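Local coordinates for protein pyruvate kinase (Cryptosporidium parvum, PDB 4DRS) that probably transfers a phosphate from phosphoenolpyruvate to ADP, yielding pyruvate and ATP in the last step of glycolysis, at residues N338-R342 / A343-D347; M299-P303 / E304-V308; V375-M378 / S379-A383; A489-E493 / E494-E498. One frame throughout, in Å; residues are numbered along the deposited sequence.

Along the chain the four contacts come in the order 2, 1, 3, 4, each within one continuous run of residues, so none closes a long loop and none nest or cross. Contact 2 leads through a turn into helix 306-320, contact 1 begins helix 342-354, and contact 3 lies within helix 371-386; all three belong to the outside of the eight-stranded barrel and touch the second subunit. Contacts 1 and 3 also meet directly, with Met-345 CE 3.7 Å from Val-377 CG1. Contact 4 ends helix 480-493 in the C-terminal alpha/beta domain, its centre about 22 Å from that of contact 3 and about 45 Å from that of contact 2.

Contact 1. Residues N338-R342 / A343-D347; sequences NRPTR and AEMTD
Between Thr-341 and Thr-346 the backbone passes from an extended path into helix, with Thr-346 N donating to Arg-342 O at 2.9 Å and 172°. This is the N-terminal end of helix 342-354, on the crossover between barrel strands 324-327 and 358-361, and Thr-341 holds the N-cap position. Its side chain makes no bond to the backbone of the first turn; instead Glu-344 supplies one half of a capping box. Glu-344 OE1 takes Thr-341 N at 2.8 Å, nearly straight at the hydrogen and close to the line of its own C-O bond. The Thr-341 hydroxyl comes to the same oxygen from a different direction, 46° above the carboxylate plane. Its chi1 of 56° places OG1 between the backbone N and the carbonyl carbon, where it can join the amide in gripping OE1. The other carboxylate oxygen, OE2, accepts from Ser-333 N, and this second hold helps fix the rotation of the group. Alongside, Pro-340 and Met-345 cross at about a right angle and pack against helix 371-386, while Thr-346 OG1 bonds Asp-347 of the second subunit. Within the apolar pair, Pro-340 CG lies 3.7 Å from Met-345 CG and 4.0 Å from its SD.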
loop_
_atom_site.group_PDB
_atom_site.type_symbol
_atom_site.label_atom_id
_atom_site.label_comp_id
_atom_site.label_asym_id
_atom_site.label_seq_id
_atom_site.Cartn_x
_atom_site.Cartn_y
_atom_site.Cartn_z
ATOM N N ASN A 338 -6.737 4.637 45.740
ATOM C CA ASN A 338 -6.652 5.980 45.158
ATOM C C ASN A 338 -6.404 5.984 43.649
ATOM O O ASN A 338 -6.894 6.860 42.932
ATOM C CB ASN A 338 -5.557 6.788 45.872
ATOM C CG ASN A 338 -5.406 8.195 45.322
ATOM O OD1 ASN A 338 -6.360 8.975 45.303
ATOM N ND2 ASN A 338 -4.201 8.528 44.877
ATOM N N ARG A 339 -5.639 5.003 43.178
ATOM C CA ARG A 339 -5.282 4.908 41.768
ATOM C C ARG A 339 -5.214 3.439 41.326
ATOM O O ARG A 339 -5.031 2.549 42.166
ATOM C CB ARG A 339 -3.954 5.630 41.523
ATOM C CG ARG A 339 -3.985 6.610 40.357
ATOM C CD ARG A 339 -2.751 7.496 40.342
ATOM N NE ARG A 339 -1.523 6.718 40.190
ATOM C CZ ARG A 339 -0.300 7.183 40.433
ATOM N NH1 ARG A 339 -0.121 8.434 40.839
ATOM N NH2 ARG A 339 0.751 6.393 40.261
ATOM N N PRO A 340 -5.361 3.175 40.009
ATOM C CA PRO A 340 -5.415 1.787 39.569
ATOM C C PRO A 340 -4.029 1.200 39.335
ATOM O O PRO A 340 -3.014 1.861 39.585
ATOM C CB PRO A 340 -6.156 1.892 38.239
ATOM C CG PRO A 340 -5.708 3.202 37.689
ATOM C CD PRO A 340 -5.420 4.102 38.862
ATOM N N THR A 341 -3.996 -0.040 38.857
ATOM C CA THR A 341 -2.750 -0.666 38.450
ATOM C C THR A 341 -2.634 -0.621 36.932
ATOM O O THR A 341 -3.613 -0.337 36.238
ATOM C CB THR A 341 -2.643 -2.113 38.964
ATOM O OG1 THR A 341 -3.775 -2.869 38.511
ATOM C CG2 THR A 341 -2.580 -2.134 40.494
ATOM N N ARG A 342 -1.429 -0.890 36.434
ATOM C CA ARG A 342 -1.129 -0.859 35.004
ATOM C C ARG A 342 -2.127 -1.630 34.139
ATOM O O ARG A 342 -2.616 -1.099 33.139
ATOM C CB ARG A 342 0.287 -1.377 34.754
ATOM C CG ARG A 342 1.363 -0.318 34.906
ATOM C CD ARG A 342 2.691 -0.944 35.301
ATOM N NE ARG A 342 3.764 0.043 35.414
ATOM C CZ ARG A 342 3.921 0.882 36.439
ATOM N NH1 ARG A 342 3.070 0.877 37.460
ATOM N NH2 ARG A 342 4.939 1.735 36.439
ATOM N N ALA A 343 -2.426 -2.868 34.538
ATOM C CA ALA A 343 -3.301 -3.766 33.776
ATOM C C ALA A 343 -4.662 -3.148 33.451
ATOM O O ALA A 343 -5.217 -3.374 32.373
ATOM C CB ALA A 343 -3.475 -5.085 34.516
ATOM N N GLU A 344 -5.176 -2.358 34.387
ATOM C CA GLU A 344 -6.478 -1.717 34.250
ATOM C C GLU A 344 -6.433 -0.519 33.306
ATOM O O GLU A 344 -7.370 -0.293 32.535
ATOM C CB GLU A 344 -6.980 -1.284 35.623
ATOM C CG GLU A 344 -7.045 -2.417 36.634
ATOM C CD GLU A 344 -7.339 -1.926 38.034
ATOM O OE1 GLU A 344 -6.443 -1.305 38.651
ATOM O OE2 GLU A 344 -8.466 -2.167 38.514
ATOM N N MET A 345 -5.346 0.243 33.373
ATOM C CA MET A 345 -5.149 1.387 32.491
ATOM C C MET A 345 -4.910 0.939 31.051
ATOM O O MET A 345 -5.487 1.506 30.124
ATOM C CB MET A 345 -3.999 2.269 32.982
ATOM C CG MET A 345 -4.256 2.933 34.327
ATOM S SD MET A 345 -2.861 3.922 34.902
ATOM C CE MET A 345 -3.421 5.562 34.474
ATOM N N THR A 346 -4.078 -0.086 30.874
ATOM C CA THR A 346 -3.800 -0.621 29.539
ATOM C C THR A 346 -5.051 -1.231 28.894
ATOM O O THR A 346 -5.200 -1.197 27.672
ATOM C CB THR A 346 -2.647 -1.646 29.533
ATOM O OG1 THR A 346 -3.004 -2.775 30.333
ATOM C CG2 THR A 346 -1.352 -1.026 30.071
ATOM N N ASP A 347 -5.951 -1.763 29.723
ATOM C CA ASP A 347 -7.222 -2.312 29.245
ATOM C C ASP A 347 -8.096 -1.251 28.581
ATOM O O ASP A 347 -8.675 -1.491 27.516
ATOM C CB ASP A 347 -7.992 -2.990 30.382
ATOM C CG ASP A 347 -9.122 -3.879 29.876
ATOM O OD1 ASP A 347 -8.891 -4.679 28.945
ATOM O OD2 ASP A 347 -10.245 -3.787 30.409
#

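Contact 2. Residues M299-P303 / E304-V308; sequences MEIPP and EKIFV
Glu-304 turns its carboxylate back to the CB edge of Pro-302 at the turn that leads into helix 306-320 of the barrel domain. With chi1 74° its CG lies between the backbone N and the carbonyl carbon, and a bend at chi2 brings the carboxylate beside the proline ring, OE1 3.4 Å from Pro-302 CB. Its OE2 has a long, weak ion pair with Arg-380 of the second subunit. Lys-305 follows, its amide donating to Pro-302 O at 2.9 Å and 154° from 47° above the carbonyl plane; the backbone angles of Pro-303 and Glu-304 make this a type I turn. The lysine chain runs side by side with the Pro-302 ring and points the same way, CD 3.9 Å from Pro-302 CD, and NZ forms a weak hydrogen bond with Gln-384 of the second subunit. Ile-306 comes next. Its N reaches Pro-303 O only weakly, at 3.4 Å, while CG1 rests 3.9 Å from Ile-301 CD1 and CD1 lies 3.7 Å from Pro-303 CA. Neither proline has an N-H to donate, so across this turn they contribute carbonyl acceptors and apolar surface, while the two charged ends extend to the second subunit.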
loop_
_atom_site.group_PDB
_atom_site.type_symbol
_atom_site.label_atom_id
_atom_site.label_comp_id
_atom_site.label_asym_id
_atom_site.label_seq_id
_atom_site.Cartn_x
_atom_site.Cartn_y
_atom_site.Cartn_z
ATOM N N MET A 299 -17.935 -17.882 31.605
ATOM C CA MET A 299 -18.274 -19.197 32.144
ATOM C C MET A 299 -18.706 -20.180 31.058
ATOM O O MET A 299 -18.882 -21.370 31.329
ATOM C CB MET A 299 -19.398 -19.066 33.167
ATOM C CG MET A 299 -18.983 -18.525 34.524
ATOM S SD MET A 299 -20.420 -18.059 35.513
ATOM C CE MET A 299 -21.519 -19.443 35.205
ATOM N N GLU A 300 -18.884 -19.679 29.838
ATOM C CA GLU A 300 -19.400 -20.493 28.739
ATOM C C GLU A 300 -18.319 -20.781 27.700
ATOM O O GLU A 300 -18.424 -21.732 26.924
ATOM C CB GLU A 300 -20.608 -19.809 28.094
ATOM C CG GLU A 300 -21.703 -19.432 29.086
ATOM C CD GLU A 300 -22.881 -18.731 28.435
ATOM O OE1 GLU A 300 -22.665 -17.924 27.507
ATOM O OE2 GLU A 300 -24.027 -18.983 28.860
ATOM N N ILE A 301 -17.284 -19.947 27.697
ATOM C CA ILE A 301 -16.138 -20.113 26.807
ATOM C C ILE A 301 -14.852 -20.065 27.634
ATOM O O ILE A 301 -14.880 -19.618 28.782
ATOM C CB ILE A 301 -16.115 -19.038 25.690
ATOM C CG1 ILE A 301 -15.806 -17.644 26.259
ATOM C CG2 ILE A 301 -17.432 -19.032 24.924
ATOM C CD1 ILE A 301 -15.243 -16.675 25.240
ATOM N N PRO A 302 -13.726 -20.553 27.074
ATOM C CA PRO A 302 -12.448 -20.369 27.763
ATOM C C PRO A 302 -12.112 -18.883 27.936
ATOM O O PRO A 302 -12.290 -18.103 26.999
ATOM C CB PRO A 302 -11.442 -21.046 26.828
ATOM C CG PRO A 302 -12.244 -22.070 26.100
ATOM C CD PRO A 302 -13.593 -21.438 25.901
ATOM N N PRO A 303 -11.641 -18.494 29.137
ATOM C CA PRO A 303 -11.352 -17.098 29.494
ATOM C C PRO A 303 -10.285 -16.439 28.622
ATOM O O PRO A 303 -10.303 -15.219 28.448
ATOM C CB PRO A 303 -10.862 -17.198 30.942
ATOM C CG PRO A 303 -11.430 -18.481 31.446
ATOM C CD PRO A 303 -11.389 -19.405 30.268
ATOM N N GLU A 304 -9.368 -17.238 28.081
ATOM C CA GLU A 304 -8.354 -16.724 27.163
ATOM C C GLU A 304 -8.959 -16.264 25.837
ATOM O O GLU A 304 -8.299 -15.583 25.061
ATOM C CB GLU A 304 -7.231 -17.752 26.927
ATOM C CG GLU A 304 -7.593 -18.933 26.030
ATOM C CD GLU A 304 -7.908 -20.202 26.804
ATOM O OE1 GLU A 304 -8.357 -20.105 27.969
ATOM O OE2 GLU A 304 -7.704 -21.302 26.243
ATOM N N LYS A 305 -10.213 -16.630 25.588
ATOM C CA LYS A 305 -10.877 -16.298 24.331
ATOM C C LYS A 305 -11.727 -15.031 24.402
ATOM O O LYS A 305 -12.109 -14.485 23.367
ATOM C CB LYS A 305 -11.716 -17.477 23.829
ATOM C CG LYS A 305 -10.889 -18.646 23.313
ATOM C CD LYS A 305 -11.767 -19.785 22.829
ATOM C CE LYS A 305 -10.937 -20.991 22.415
ATOM N NZ LYS A 305 -10.265 -20.771 21.106
ATOM N N ILE A 306 -12.011 -14.563 25.618
ATOM C CA ILE A 306 -12.864 -13.387 25.817
ATOM C C ILE A 306 -12.349 -12.138 25.083
ATOM O O ILE A 306 -13.126 -11.450 24.412
ATOM C CB ILE A 306 -13.108 -13.090 27.319
ATOM C CG1 ILE A 306 -13.976 -14.190 27.943
ATOM C CG2 ILE A 306 -13.782 -11.735 27.510
ATOM C CD1 ILE A 306 -13.818 -14.325 29.441
ATOM N N PHE A 307 -11.048 -11.864 25.187
ATOM C CA PHE A 307 -10.471 -10.685 24.531
ATOM C C PHE A 307 -10.590 -10.746 23.001
ATOM O O PHE A 307 -10.708 -9.711 22.346
ATOM C CB PHE A 307 -9.019 -10.445 24.976
ATOM C CG PHE A 307 -8.002 -11.209 24.185
ATOM C CD1 PHE A 307 -7.569 -12.463 24.608
ATOM C CD2 PHE A 307 -7.471 -10.677 23.011
ATOM C CE1 PHE A 307 -6.625 -13.171 23.876
ATOM C CE2 PHE A 307 -6.535 -11.382 22.270
ATOM C CZ PHE A 307 -6.111 -12.630 22.704
ATOM N N VAL A 308 -10.562 -11.958 22.445
ATOM C CA VAL A 308 -10.702 -12.173 21.004
ATOM C C VAL A 308 -12.107 -11.772 20.547
ATOM O O VAL A 308 -12.268 -11.051 19.560
ATOM C CB VAL A 308 -10.412 -13.646 20.613
ATOM C CG1 VAL A 308 -10.518 -13.844 19.108
ATOM C CG2 VAL A 308 -9.031 -14.068 21.094
#

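Contact 3. Residues V375-M378 / S379-A383; sequences VNVM and SRVCA
Asn-376 and Arg-380, one turn apart on helix 371-386, make the polar side-chain contact here. The helix follows the last barrel strand, 358-361, in the TIM-barrel domain. Arg-380 NH1 lies 2.7 Å from Asn-376 OD1, but the angle of 126° at the hydrogen makes the bond weak. OD1 sits at the edge of the guanidinium, near its plane, whereas the amide and guanidinium planes are turned 63° apart. The arginine chain is modelled bent back toward the asparagine, though its inner part is doubtful because CG sits too close to Asn-376 O. Its stronger partner is Glu-304 of the second subunit, which forms a salt bridge with NE.

Backbone bonds carry the regular helix: Val-381 N donates to Val-377 O at 3.0 Å and 170°, Cys-382 N to Met-378 O at 3.0 Å, and Ser-379 N to Val-375 O at 2.8 Å. The Ser-379 hydroxyl bonds Arg-44 NE.

Apolar contact within the helix is slight, with Val-377 CG1 4.4 Å from Val-381 CG2. Both valines turn to Met-345 of helix 342-354, while Met-378 packs on Val-359 and Ile-48 of the barrel strands. The helix thus divides its chemistry, apolar groups meeting the barrel and the neighbouring helix while Arg-380 turns to the second subunit. There Glu-304 is the stronger hold on the guanidinium, and the weak bond from NH1 to Asn-376 can add only a little to it.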
loop_
_atom_site.group_PDB
_atom_site.type_symbol
_atom_site.label_atom_id
_atom_site.label_comp_id
_atom_site.label_asym_id
_atom_site.label_seq_id
_atom_site.Cartn_x
_atom_site.Cartn_y
_atom_site.Cartn_z
ATOM N N VAL A 375 -12.712 8.203 37.177
ATOM C CA VAL A 375 -13.144 8.885 35.959
ATOM C C VAL A 375 -12.011 9.716 35.371
ATOM O O VAL A 375 -11.740 9.653 34.170
ATOM C CB VAL A 375 -14.356 9.805 36.216
ATOM C CG1 VAL A 375 -14.858 10.417 34.917
ATOM C CG2 VAL A 375 -15.475 9.039 36.891
ATOM N N ASN A 376 -11.354 10.484 36.232
ATOM C CA ASN A 376 -10.282 11.373 35.823
ATOM C C ASN A 376 -9.104 10.612 35.212
ATOM O O ASN A 376 -8.580 10.994 34.165
ATOM C CB ASN A 376 -9.835 12.232 37.008
ATOM C CG ASN A 376 -8.955 13.382 36.584
ATOM O OD1 ASN A 376 -7.736 13.239 36.478
ATOM N ND2 ASN A 376 -9.567 14.533 36.335
ATOM N N VAL A 377 -8.709 9.530 35.874
ATOM C CA VAL A 377 -7.703 8.604 35.360
ATOM C C VAL A 377 -8.125 8.022 33.997
ATOM O O VAL A 377 -7.366 8.094 33.023
ATOM C CB VAL A 377 -7.422 7.484 36.396
ATOM C CG1 VAL A 377 -6.787 6.255 35.752
ATOM C CG2 VAL A 377 -6.548 8.018 37.525
ATOM N N MET A 378 -9.338 7.476 33.936
ATOM C CA MET A 378 -9.863 6.864 32.717
ATOM C C MET A 378 -9.858 7.857 31.554
ATOM O O MET A 378 -9.478 7.510 30.433
ATOM C CB MET A 378 -11.272 6.301 32.953
ATOM C CG MET A 378 -11.728 5.301 31.895
ATOM S SD MET A 378 -13.092 4.211 32.379
ATOM C CE MET A 378 -14.497 5.309 32.210
ATOM N N SER A 379 -10.264 9.091 31.842
ATOM C CA SER A 379 -10.307 10.162 30.854
ATOM C C SER A 379 -8.932 10.464 30.254
ATOM O O SER A 379 -8.792 10.580 29.034
ATOM C CB SER A 379 -10.905 11.427 31.475
ATOM O OG SER A 379 -10.936 12.486 30.540
ATOM N N ARG A 380 -7.929 10.583 31.121
ATOM C CA ARG A 380 -6.561 10.881 30.702
ATOM C C ARG A 380 -5.975 9.734 29.876
ATOM O O ARG A 380 -5.321 9.972 28.855
ATOM C CB ARG A 380 -5.681 11.177 31.922
ATOM C CG ARG A 380 -6.274 12.195 32.885
ATOM C CD ARG A 380 -5.428 13.446 33.045
ATOM N NE ARG A 380 -4.168 13.168 33.740
ATOM C CZ ARG A 380 -4.050 12.897 35.042
ATOM N NH1 ARG A 380 -5.120 12.858 35.831
ATOM N NH2 ARG A 380 -2.849 12.659 35.558
ATOM N N VAL A 381 -6.232 8.500 30.313
ATOM C CA VAL A 381 -5.832 7.306 29.565
ATOM C C VAL A 381 -6.396 7.324 28.146
ATOM O O VAL A 381 -5.653 7.109 27.184
ATOM C CB VAL A 381 -6.247 6.003 30.280
ATOM C CG1 VAL A 381 -6.047 4.795 29.370
ATOM C CG2 VAL A 381 -5.455 5.830 31.566
ATOM N N CYS A 382 -7.697 7.593 28.020
ATOM C CA CYS A 382 -8.342 7.683 26.707
ATOM C C CYS A 382 -7.630 8.680 25.804
ATOM O O CYS A 382 -7.277 8.347 24.671
ATOM C CB CYS A 382 -9.817 8.059 26.835
ATOM S SG CYS A 382 -10.858 6.748 27.505
ATOM N N ALA A 383 -7.408 9.887 26.324
ATOM C CA ALA A 383 -6.725 10.956 25.589
ATOM C C ALA A 383 -5.327 10.524 25.155
ATOM O O ALA A 383 -4.903 10.792 24.033
ATOM C CB ALA A 383 -6.657 12.223 26.433
#

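Contact 4. Residues A489-E493 / E494-E498; sequences ALAKE and ESLIE
A Schellman motif ends helix 480-493 of the alpha/beta domain, joining Ala-491 and Lys-492 to Leu-496 and Ser-495. Leu-496 N donates to Ala-491 O at 2.9 Å and 163°, and inside that loop Ser-495 N donates to Lys-492 O at 3.2 Å from well above the carbonyl plane. Ser-495 is the C-prime residue, and its positive phi of 61° reverses the chain. The apolar pairing that usually accompanies this motif is present too: Ala-491 CB lies 4.2 Å from Leu-496 CB. The same methyl is 3.8 Å from Ile-497 CG2, and these three side chains reach strands of the domain's sheet, among them Leu-427 and Ile-451.

Before the reversal, Glu-494 N bonds Leu-490 O at 3.0 Å. The glutamate's CG is anti to its carbonyl carbon (chi1 -68°), and the chain runs out extended past Leu-490, placing OE2 4.0 Å from Leu-490 CD1. Its OE1 is held by the hydroxyl of Tyr-472. After the reversal the chain returns beside the helix, where Lys-492 CA makes a CA-H...O contact of 3.5 Å with Ile-497 O. The ammonium group of Lys-492 bonds Ser-499 OG.

The carbonyls of Ala-491 and Lys-492, which lack the usual helical donors at this end, are thereby satisfied by the chain that has turned back. That leaves the apolar groups to seat the helix end on the sheet.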
loop_
_atom_site.group_PDB
_atom_site.type_symbol
_atom_site.label_atom_id
_atom_site.label_comp_id
_atom_site.label_asym_id
_atom_site.label_seq_id
_atom_site.Cartn_x
_atom_site.Cartn_y
_atom_site.Cartn_z
ATOM N N ALA A 489 -17.502 30.943 17.248
ATOM C CA ALA A 489 -17.279 31.863 18.362
ATOM C C ALA A 489 -17.255 31.111 19.692
ATOM O O ALA A 489 -16.356 31.317 20.514
ATOM C CB ALA A 489 -18.336 32.961 18.380
ATOM N N LEU A 490 -18.235 30.232 19.889
ATOM C CA LEU A 490 -18.302 29.413 21.096
ATOM C C LEU A 490 -17.110 28.457 21.187
ATOM O O LEU A 490 -16.545 28.277 22.268
ATOM C CB LEU A 490 -19.634 28.653 21.176
ATOM C CG LEU A 490 -19.972 27.835 22.433
ATOM C CD1 LEU A 490 -19.753 28.619 23.722
ATOM C CD2 LEU A 490 -21.406 27.328 22.366
ATOM N N ALA A 491 -16.720 27.871 20.054
ATOM C CA ALA A 491 -15.566 26.966 20.009
ATOM C C ALA A 491 -14.246 27.691 20.275
ATOM O O ALA A 491 -13.337 27.128 20.892
ATOM C CB ALA A 491 -15.511 26.219 18.683
ATOM N N LYS A 492 -14.148 28.931 19.799
ATOM C CA LYS A 492 -12.998 29.790 20.083
ATOM C C LYS A 492 -12.912 30.071 21.583
ATOM O O LYS A 492 -11.831 29.996 22.170
ATOM C CB LYS A 492 -13.088 31.097 19.287
ATOM C CG LYS A 492 -11.809 31.921 19.260
ATOM C CD LYS A 492 -12.001 33.206 18.463
ATOM C CE LYS A 492 -10.826 34.166 18.630
ATOM N NZ LYS A 492 -9.590 33.716 17.923
ATOM N N GLU A 493 -14.060 30.372 22.193
ATOM C CA GLU A 493 -14.171 30.602 23.640
ATOM C C GLU A 493 -13.763 29.368 24.459
ATOM O O GLU A 493 -13.204 29.500 25.550
ATOM C CB GLU A 493 -15.599 31.048 23.997
ATOM C CG GLU A 493 -15.899 31.179 25.487
ATOM C CD GLU A 493 -17.351 31.529 25.775
ATOM O OE1 GLU A 493 -17.788 32.641 25.402
ATOM O OE2 GLU A 493 -18.056 30.698 26.391
ATOM N N GLU A 494 -14.036 28.178 23.923
ATOM C CA GLU A 494 -13.726 26.915 24.604
ATOM C C GLU A 494 -12.338 26.374 24.263
ATOM O O GLU A 494 -12.003 25.242 24.624
ATOM C CB GLU A 494 -14.788 25.861 24.282
ATOM C CG GLU A 494 -16.159 26.153 24.873
ATOM C CD GLU A 494 -17.229 25.212 24.358
ATOM O OE1 GLU A 494 -16.999 24.551 23.323
ATOM O OE2 GLU A 494 -18.306 25.137 24.988
ATOM N N SER A 495 -11.541 27.190 23.572
ATOM C CA SER A 495 -10.162 26.856 23.194
ATOM C C SER A 495 -10.071 25.623 22.286
ATOM O O SER A 495 -9.140 24.818 22.399
ATOM C CB SER A 495 -9.271 26.693 24.438
ATOM O OG SER A 495 -9.265 27.871 25.232
ATOM N N LEU A 496 -11.041 25.486 21.384
ATOM C CA LEU A 496 -11.065 24.372 20.439
ATOM C C LEU A 496 -10.550 24.792 19.066
ATOM O O LEU A 496 -10.097 23.955 18.287
ATOM C CB LEU A 496 -12.478 23.783 20.329
ATOM C CG LEU A 496 -13.149 23.306 21.624
ATOM C CD1 LEU A 496 -14.607 22.940 21.377
ATOM C CD2 LEU A 496 -12.398 22.136 22.244
ATOM N N ILE A 497 -10.616 26.093 18.785
ATOM C CA ILE A 497 -10.162 26.663 17.512
ATOM C C ILE A 497 -9.630 28.092 17.711
ATOM O O ILE A 497 -9.989 28.765 18.680
ATOM C CB ILE A 497 -11.285 26.629 16.434
ATOM C CG1 ILE A 497 -10.722 26.940 15.039
ATOM C CG2 ILE A 497 -12.443 27.553 16.813
ATOM C CD1 ILE A 497 -11.617 26.546 13.882
ATOM N N GLU A 498 -8.773 28.538 16.795
ATOM C CA GLU A 498 -8.208 29.891 16.828
ATOM C C GLU A 498 -8.488 30.637 15.523
ATOM O O GLU A 498 -8.872 30.026 14.525
ATOM C CB GLU A 498 -6.699 29.833 17.071
ATOM C CG GLU A 498 -6.289 29.083 18.330
ATOM C CD GLU A 498 -4.790 28.877 18.427
ATOM O OE1 GLU A 498 -4.189 28.342 17.469
ATOM O OE2 GLU A 498 -4.209 29.244 19.471
#